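Local coordinates for protein phospho-furanose lactonase (PDB 3MSR) that hydrolyses phosphorylated furanose lactones, such as D-xylono-1,4-lactone 5-phosphate, and carboxy 1,4-lactones, using two zinc ions per subunit, at residues E132-Y137 against A149-I154; I154-G159 against K169-A174; N256-V261 against V309-E314. All blocks are in the same frame, centred on the assembly; numbering follows the deposited sequence.

Contact 1 (E132-Y137 against A149-I154)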
loop_
_atom_site.group_PDB
_atom_site.type_symbol
_atom_site.label_atom_id
_atom_site.label_comp_id
_atom_site.label_asym_id
_atom_site.label_seq_id
_atom_site.Cartn_x
_atom_site.Cartn_y
_atom_site.Cartn_z
ATOM N N GLU A 132 -0.264 17.634 8.394
ATOM C CA GLU A 132 -1.165 18.810 8.339
ATOM C C GLU A 132 -2.482 18.438 7.692
ATOM O O GLU A 132 -3.536 18.709 8.242
ATOM C CB GLU A 132 -0.556 20.001 7.561
ATOM C CG GLU A 132 0.704 20.511 8.170
ATOM C CD GLU A 132 1.269 21.712 7.363
ATOM O OE1 GLU A 132 0.468 22.570 6.904
ATOM O OE2 GLU A 132 2.507 21.776 7.179
ATOM N N GLY A 133 -2.427 17.836 6.507
ATOM C CA GLY A 133 -3.642 17.406 5.841
ATOM C C GLY A 133 -3.349 17.134 4.377
ATOM O O GLY A 133 -2.465 17.730 3.816
HETATM N N MSE A 134 -4.056 16.201 3.767
HETATM C CA MSE A 134 -3.840 15.939 2.352
HETATM C C MSE A 134 -4.397 17.060 1.535
HETATM O O MSE A 134 -5.424 17.650 1.897
HETATM C CB MSE A 134 -4.539 14.641 1.945
HETATM C CG MSE A 134 -3.782 13.403 2.509
HETATM SE SE MSE A 134 -4.892 11.806 2.133
HETATM C CE MSE A 134 -6.418 12.142 3.398
ATOM N N ASP A 135 -3.747 17.336 0.424
ATOM C CA ASP A 135 -4.257 18.330 -0.510
ATOM C C ASP A 135 -5.483 17.782 -1.194
ATOM O O ASP A 135 -5.389 16.752 -1.852
ATOM C CB ASP A 135 -3.191 18.575 -1.578
ATOM C CG ASP A 135 -3.603 19.657 -2.601
ATOM O OD1 ASP A 135 -4.580 20.418 -2.384
ATOM O OD2 ASP A 135 -2.931 19.724 -3.625
ATOM N N GLU A 136 -6.614 18.481 -1.109
ATOM C CA GLU A 136 -7.806 18.096 -1.865
ATOM C C GLU A 136 -7.617 18.220 -3.372
ATOM O O GLU A 136 -8.380 17.627 -4.130
ATOM C CB GLU A 136 -9.024 18.962 -1.461
ATOM C CG GLU A 136 -9.451 18.752 -0.034
ATOM C CD GLU A 136 -10.512 19.746 0.427
ATOM O OE1 GLU A 136 -10.882 20.664 -0.345
ATOM O OE2 GLU A 136 -10.984 19.584 1.573
ATOM N N TYR A 137 -6.622 18.993 -3.813
ATOM C CA TYR A 137 -6.304 19.035 -5.254
ATOM C C TYR A 137 -5.206 18.014 -5.599
ATOM O O TYR A 137 -4.686 18.011 -6.715
ATOM C CB TYR A 137 -5.875 20.447 -5.714
ATOM C CG TYR A 137 -6.930 21.505 -5.428
ATOM C CD1 TYR A 137 -8.283 21.205 -5.550
ATOM C CD2 TYR A 137 -6.576 22.809 -5.079
ATOM C CE1 TYR A 137 -9.250 22.146 -5.304
ATOM C CE2 TYR A 137 -7.546 23.772 -4.850
ATOM C CZ TYR A 137 -8.880 23.437 -4.964
ATOM O OH TYR A 137 -9.867 24.367 -4.721
ATOM N N ALA A 149 -8.410 15.837 6.843
ATOM C CA ALA A 149 -7.942 14.461 6.817
ATOM C C ALA A 149 -6.447 14.390 6.459
ATOM O O ALA A 149 -5.993 15.075 5.504
ATOM C CB ALA A 149 -8.765 13.620 5.815
ATOM N N LYS A 150 -5.707 13.542 7.191
ATOM C CA LYS A 150 -4.272 13.302 6.949
ATOM C C LYS A 150 -4.035 11.929 6.370
ATOM O O LYS A 150 -4.828 11.000 6.619
ATOM C CB LYS A 150 -3.453 13.446 8.258
ATOM C CG LYS A 150 -3.567 14.863 8.799
ATOM C CD LYS A 150 -3.089 14.937 10.240
ATOM C CE LYS A 150 -3.698 16.136 10.927
ATOM N NZ LYS A 150 -3.121 16.210 12.301
ATOM N N ALA A 151 -2.927 11.791 5.645
ATOM C CA ALA A 151 -2.487 10.495 5.152
ATOM C C ALA A 151 -1.919 9.690 6.319
ATOM O O ALA A 151 -1.363 10.263 7.251
ATOM C CB ALA A 151 -1.405 10.693 4.138
ATOM N N GLY A 152 -2.003 8.366 6.255
ATOM C CA GLY A 152 -1.409 7.533 7.316
ATOM C C GLY A 152 -0.361 6.544 6.843
ATOM O O GLY A 152 -0.010 5.604 7.574
ATOM N N ILE A 153 0.158 6.754 5.631
ATOM C CA ILE A 153 1.156 5.855 5.033
ATOM C C ILE A 153 1.747 6.555 3.776
ATOM O O ILE A 153 1.114 7.470 3.207
ATOM C CB ILE A 153 0.505 4.492 4.646
ATOM C CG1 ILE A 153 1.557 3.435 4.294
ATOM C CG2 ILE A 153 -0.506 4.680 3.492
ATOM C CD1 ILE A 153 0.989 1.999 4.210
ATOM N N ILE A 154 2.936 6.137 3.336
ATOM C CA ILE A 154 3.528 6.735 2.147
ATOM C C ILE A 154 3.836 5.627 1.158
ATOM O O ILE A 154 4.289 4.540 1.555
ATOM C CB ILE A 154 4.828 7.568 2.437
ATOM C CG1 ILE A 154 5.280 8.294 1.151
ATOM C CG2 ILE A 154 5.958 6.701 2.992
ATOM C CD1 ILE A 154 6.109 9.593 1.412
#
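In this TIM-barrel enzyme, Gly133 and Met134 meet Ala149, Lys150 and Ala151 at the N-terminal approach to barrel strand 153-157. Residues 132-137 follow helix 119-131, and Gly133 is the first residue to leave its helical path. Its phi is positive, 164°, and at its backbone angles a CB would press against the carbonyl oxygen of Glu132. A single backbone hydrogen bond joins the segments. Met134 N gives its N-H to Ala149 O at 2.8 Å. Gly133 CA adds a weaker CA-H contact to the same oxygen, with Gly133 CA 3.3 Å from Ala149 O. The two donors to this oxygen, Met134 N and Gly133 CA, thus come from consecutive residues.

Met134 is a selenomethionine here, and its side chain runs alongside the second segment. Its CG passes 4.0 Å from Ala151 CB. The chain then bends at its last torsion (chi3 -70°), which carries the terminal methyl over Ala149, with Met134 CE 3.7 Å from Ala149 CB. Met97 of strand 94-100 and Val78 of helix 78-88 also touch the Met134 side chain. At the edge of the contact Lys150 uses its hydrocarbon part. The chain is extended beyond CG, and Lys150 CE lies 3.7 Å from Glu132 O.

Ala151 is backbone-bonded to Glu129, so the second segment is tied to the end of helix 119-131 as well. The polar bond between the segments is made by backbone alone. The buried Met134 chain adds van der Waals packing against the Ala149 and Ala151 methyls and the backbone between them.

Contact 2 (I154-G159 against K169-A174)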
loop_
_atom_site.group_PDB
_atom_site.type_symbol
_atom_site.label_atom_id
_atom_site.label_comp_id
_atom_site.label_asym_id
_atom_site.label_seq_id
_atom_site.Cartn_x
_atom_site.Cartn_y
_atom_site.Cartn_z
ATOM N N ILE A 154 2.936 6.137 3.336
ATOM C CA ILE A 154 3.528 6.735 2.147
ATOM C C ILE A 154 3.836 5.627 1.158
ATOM O O ILE A 154 4.289 4.540 1.555
ATOM C CB ILE A 154 4.828 7.568 2.437
ATOM C CG1 ILE A 154 5.280 8.294 1.151
ATOM C CG2 ILE A 154 5.958 6.701 2.992
ATOM C CD1 ILE A 154 6.109 9.593 1.412
ATOM N N LYS A 155 3.560 5.892 -0.115
ATOM C CA LYS A 155 3.786 4.911 -1.141
ATOM C C LYS A 155 5.031 5.269 -1.930
ATOM O O LYS A 155 5.400 6.445 -2.022
ATOM C CB LYS A 155 2.576 4.846 -2.076
ATOM C CG LYS A 155 2.601 3.652 -2.975
ATOM C CD LYS A 155 1.417 3.643 -3.942
ATOM C CE LYS A 155 1.320 2.275 -4.650
ATOM N NZ LYS A 155 -0.028 2.000 -5.261
ATOM N N ALA A 156 5.686 4.241 -2.478
ATOM C CA ALA A 156 6.605 4.332 -3.623
ATOM C C ALA A 156 6.332 3.139 -4.540
ATOM O O ALA A 156 5.578 2.260 -4.167
ATOM C CB ALA A 156 8.107 4.337 -3.186
ATOM N N GLY A 157 6.934 3.120 -5.728
ATOM C CA GLY A 157 6.772 2.018 -6.668
ATOM C C GLY A 157 8.003 1.834 -7.547
ATOM O O GLY A 157 8.733 2.796 -7.828
ATOM N N THR A 158 8.264 0.599 -7.954
ATOM C CA THR A 158 9.369 0.309 -8.853
ATOM C C THR A 158 8.823 -0.393 -10.120
ATOM O O THR A 158 7.744 -1.000 -10.096
ATOM C CB THR A 158 10.502 -0.498 -8.139
ATOM O OG1 THR A 158 9.951 -1.651 -7.492
ATOM C CG2 THR A 158 11.166 0.343 -7.077
ATOM N N GLY A 159 9.562 -0.317 -11.222
ATOM C CA GLY A 159 9.071 -0.834 -12.497
ATOM C C GLY A 159 9.612 -2.231 -12.700
ATOM O O GLY A 159 10.220 -2.804 -11.787
ATOM N N LYS A 169 14.858 7.895 -6.156
ATOM C CA LYS A 169 14.475 9.182 -5.563
ATOM C C LYS A 169 13.146 9.074 -4.744
ATOM O O LYS A 169 13.069 9.526 -3.609
ATOM C CB LYS A 169 14.406 10.280 -6.658
ATOM C CG LYS A 169 13.964 11.662 -6.148
ATOM C CD LYS A 169 13.954 12.730 -7.256
ATOM C CE LYS A 169 13.657 14.146 -6.723
ATOM N NZ LYS A 169 13.725 15.140 -7.822
ATOM N N ALA A 170 12.128 8.439 -5.308
ATOM C CA ALA A 170 10.861 8.261 -4.570
ATOM C C ALA A 170 11.000 7.370 -3.320
ATOM O O ALA A 170 10.322 7.590 -2.323
ATOM C CB ALA A 170 9.782 7.704 -5.488
ATOM N N LEU A 171 11.883 6.376 -3.378
ATOM C CA LEU A 171 12.154 5.553 -2.210
ATOM C C LEU A 171 12.842 6.400 -1.150
ATOM O O LEU A 171 12.627 6.199 0.028
ATOM C CB LEU A 171 13.051 4.361 -2.574
ATOM C CG LEU A 171 12.346 3.271 -3.387
ATOM C CD1 LEU A 171 13.395 2.284 -3.953
ATOM C CD2 LEU A 171 11.277 2.536 -2.526
ATOM N N GLU A 172 13.727 7.313 -1.567
ATOM C CA GLU A 172 14.378 8.193 -0.594
ATOM C C GLU A 172 13.341 9.099 0.064
ATOM O O GLU A 172 13.377 9.293 1.273
ATOM C CB GLU A 172 15.471 9.051 -1.225
ATOM C CG GLU A 172 16.057 10.049 -0.194
ATOM C CD GLU A 172 17.337 10.771 -0.679
ATOM O OE1 GLU A 172 17.977 10.331 -1.686
ATOM O OE2 GLU A 172 17.670 11.797 -0.061
ATOM N N VAL A 173 12.425 9.639 -0.739
ATOM C CA VAL A 173 11.269 10.390 -0.222
ATOM C C VAL A 173 10.452 9.584 0.814
ATOM O O VAL A 173 10.095 10.106 1.854
ATOM C CB VAL A 173 10.320 10.918 -1.363
ATOM C CG1 VAL A 173 9.074 11.679 -0.770
ATOM C CG2 VAL A 173 11.091 11.871 -2.305
ATOM N N ALA A 174 10.171 8.321 0.511
ATOM C CA ALA A 174 9.385 7.481 1.402
ATOM C C ALA A 174 10.138 7.252 2.715
ATOM O O ALA A 174 9.610 7.466 3.777
ATOM C CB ALA A 174 9.081 6.140 0.705
HETATM O O HOH W 1 7.506 8.377 -2.011
#
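Apolar packing carries most of the contact between Ile154 and Ala156 of strand 153-157 and Ala170, Leu171, Val173 and Ala174 of helix 165-181. Strand 154-157 and helix 169-174 run nearly antiparallel, their axes approaching to 7.7 Å. The small Ala156 methyl touches Leu171, with Ala156 CB 3.7 Å from Leu171 CD2. Leu171 has CG opposite its carbonyl carbon (chi1 -73°), a turn that brings the CD2 branch across to the strand. Ile154 spreads both branches over the last turn of the segment. Its CG2 lies 3.9 Å from Ala174 CB, and its CD1 lies 4.2 Å from Val173 CG1. At the other end Thr158 CG2 comes to 4.3 Å from Leu171 CD1.

The polar link is a water. It donates to Lys155 O at 2.9 Å and to Ala170 O at 2.9 Å, and so joins strand and helix backbones within the apolar layer.

Ile154 and Ala156 point toward the helix, while the CB of the intervening Lys155 points away from it. Lys155 is carboxylated on its amine, and the carbamate binds both zinc ions. This is the strand-to-helix packing of a beta-alpha-beta unit in a TIM barrel, completed by strand 185-188, whose His188 binds the second zinc.

Contact 3 (N256-V261 against V309-E314)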
loop_
_atom_site.group_PDB
_atom_site.type_symbol
_atom_site.label_atom_id
_atom_site.label_comp_id
_atom_site.label_asym_id
_atom_site.label_seq_id
_atom_site.Cartn_x
_atom_site.Cartn_y
_atom_site.Cartn_z
ATOM N N ASN A 256 2.095 -21.079 -1.786
ATOM C CA ASN A 256 3.294 -20.304 -1.425
ATOM C C ASN A 256 3.218 -19.694 -0.013
ATOM O O ASN A 256 4.183 -19.736 0.741
ATOM C CB ASN A 256 3.599 -19.244 -2.500
ATOM C CG ASN A 256 4.187 -19.871 -3.780
ATOM O OD1 ASN A 256 4.767 -20.956 -3.720
ATOM N ND2 ASN A 256 4.059 -19.177 -4.919
ATOM N N ILE A 257 2.069 -19.132 0.334
ATOM C CA ILE A 257 1.825 -18.656 1.708
ATOM C C ILE A 257 2.008 -19.804 2.730
ATOM O O ILE A 257 2.676 -19.644 3.763
ATOM C CB ILE A 257 0.415 -18.018 1.829
ATOM C CG1 ILE A 257 0.388 -16.679 1.072
ATOM C CG2 ILE A 257 -0.060 -17.852 3.334
ATOM C CD1 ILE A 257 -1.040 -16.106 0.959
ATOM N N LYS A 258 1.392 -20.948 2.438
ATOM C CA LYS A 258 1.531 -22.141 3.255
ATOM C C LYS A 258 3.026 -22.451 3.438
ATOM O O LYS A 258 3.472 -22.724 4.552
ATOM C CB LYS A 258 0.749 -23.303 2.631
ATOM C CG LYS A 258 1.061 -24.753 3.191
ATOM C CD LYS A 258 0.938 -24.799 4.675
ATOM C CE LYS A 258 0.585 -26.233 5.251
ATOM N NZ LYS A 258 1.380 -27.289 4.586
ATOM N N TYR A 259 3.825 -22.336 2.371
ATOM C CA TYR A 259 5.284 -22.606 2.512
ATOM C C TYR A 259 5.893 -21.634 3.523
ATOM O O TYR A 259 6.615 -22.033 4.421
ATOM C CB TYR A 259 6.042 -22.558 1.147
ATOM C CG TYR A 259 7.554 -22.560 1.250
ATOM C CD1 TYR A 259 8.283 -23.774 1.271
ATOM C CD2 TYR A 259 8.273 -21.356 1.301
ATOM C CE1 TYR A 259 9.683 -23.789 1.364
ATOM C CE2 TYR A 259 9.689 -21.360 1.386
ATOM C CZ TYR A 259 10.369 -22.576 1.410
ATOM O OH TYR A 259 11.747 -22.570 1.534
ATOM N N LEU A 260 5.591 -20.348 3.370
ATOM C CA LEU A 260 6.164 -19.347 4.261
ATOM C C LEU A 260 5.707 -19.571 5.707
ATOM O O LEU A 260 6.472 -19.353 6.655
ATOM C CB LEU A 260 5.766 -17.935 3.810
ATOM C CG LEU A 260 6.276 -17.468 2.440
ATOM C CD1 LEU A 260 5.648 -16.088 2.106
ATOM C CD2 LEU A 260 7.789 -17.406 2.505
ATOM N N VAL A 261 4.444 -19.949 5.881
ATOM C CA VAL A 261 3.926 -20.184 7.220
ATOM C C VAL A 261 4.676 -21.397 7.849
ATOM O O VAL A 261 5.117 -21.349 9.010
ATOM C CB VAL A 261 2.387 -20.431 7.213
ATOM C CG1 VAL A 261 1.965 -20.951 8.557
ATOM C CG2 VAL A 261 1.623 -19.117 6.871
ATOM N N VAL A 309 -5.458 -25.732 2.272
ATOM C CA VAL A 309 -4.132 -26.195 1.903
ATOM C C VAL A 309 -3.263 -26.360 3.178
ATOM O O VAL A 309 -2.144 -26.793 3.103
ATOM C CB VAL A 309 -3.455 -25.269 0.886
ATOM C CG1 VAL A 309 -4.353 -25.063 -0.331
ATOM C CG2 VAL A 309 -3.128 -23.946 1.518
ATOM N N GLY A 310 -3.815 -26.035 4.346
ATOM C CA GLY A 310 -3.174 -26.288 5.623
ATOM C C GLY A 310 -2.674 -25.054 6.384
ATOM O O GLY A 310 -1.764 -25.171 7.206
ATOM N N VAL A 311 -3.204 -23.867 6.099
ATOM C CA VAL A 311 -2.815 -22.704 6.897
ATOM C C VAL A 311 -3.788 -22.584 8.092
ATOM O O VAL A 311 -5.023 -22.604 7.888
ATOM C CB VAL A 311 -2.803 -21.425 6.055
ATOM C CG1 VAL A 311 -2.532 -20.175 6.943
ATOM C CG2 VAL A 311 -1.776 -21.570 4.913
ATOM N N SER A 312 -3.248 -22.514 9.312
ATOM C CA SER A 312 -4.097 -22.497 10.527
ATOM C C SER A 312 -4.860 -21.199 10.689
ATOM O O SER A 312 -4.494 -20.181 10.120
ATOM C CB SER A 312 -3.262 -22.697 11.817
ATOM O OG SER A 312 -2.554 -21.495 12.112
ATOM N N LYS A 313 -5.915 -21.254 11.505
ATOM C CA LYS A 313 -6.678 -20.068 11.834
ATOM C C LYS A 313 -5.835 -19.046 12.615
ATOM O O LYS A 313 -6.046 -17.832 12.485
ATOM C CB LYS A 313 -7.974 -20.433 12.574
ATOM C CG LYS A 313 -9.046 -20.958 11.638
ATOM C CD LYS A 313 -10.331 -21.358 12.387
ATOM C CE LYS A 313 -10.030 -22.336 13.545
ATOM N NZ LYS A 313 -11.226 -22.445 14.502
ATOM N N GLU A 314 -4.873 -19.542 13.392
ATOM C CA GLU A 314 -3.952 -18.678 14.122
ATOM C C GLU A 314 -3.000 -17.923 13.171
ATOM O O GLU A 314 -2.706 -16.777 13.366
ATOM C CB GLU A 314 -3.138 -19.508 15.145
ATOM C CG GLU A 314 -3.954 -20.002 16.350
ATOM C CD GLU A 314 -4.744 -21.322 16.072
ATOM O OE1 GLU A 314 -4.699 -21.884 14.927
ATOM O OE2 GLU A 314 -5.452 -21.797 17.009
#
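Lys258 NZ forms a salt bridge with Asp262 OD2 one turn on, and the chain leading to it is laid against Val309 and Gly310. Gly310 closes helix 296-309 with a Schellman motif, and its positive phi turns the chain toward helix 313-327. Lys258 belongs to helix 250-262, on the outside of the TIM barrel. No direct hydrogen bond joins the two segments. The lysine leaves the helix with CG opposite its backbone N (chi1 166°) and then bends at chi2 and chi4. This folded shape puts its methylene carbons over the carbonyl oxygens of the turn. Lys258 CE is 3.2 Å from Gly310 O and 3.5 Å from Val309 O, so the aliphatic stem does the touching while the amine turns to Asp262.

Val311 packs beside the base of the same lysine, with Val311 CG2 3.7 Å from Lys258 CA. Val309 adds a more distant touch, its CG2 lying 4.1 Å from Lys258 CB. Next in the chain, Ser312 is the N-cap of helix 313-327, and its OG accepts from Ala315 N. Val311 CG2 also reaches Ile257 CG2 at 4.4 Å, while Val311 CG1 lies 4.3 Å from Val261 CG2.

In the fold
Contacts 1 and 2 share Ile154 and both use strand 153-157, with centres about 17 Å apart. Contact 1 lies where the chain enters the strand, and contact 2 packs its outer side against a helix. Both are buried. Contact 1 has a direct backbone bond, whereas contact 2 joins its backbones through water and contains Lys155 of the zinc site. Contact 3 is only partly buried and lies away from the annotated sites, its centre about 36 Å from that of contact 1 and across the chain's centre. It joins an outer helix to the turn between two others. Contact 3 is held across its interface by packing alone; the lysine's salt bridge stays within its own helix.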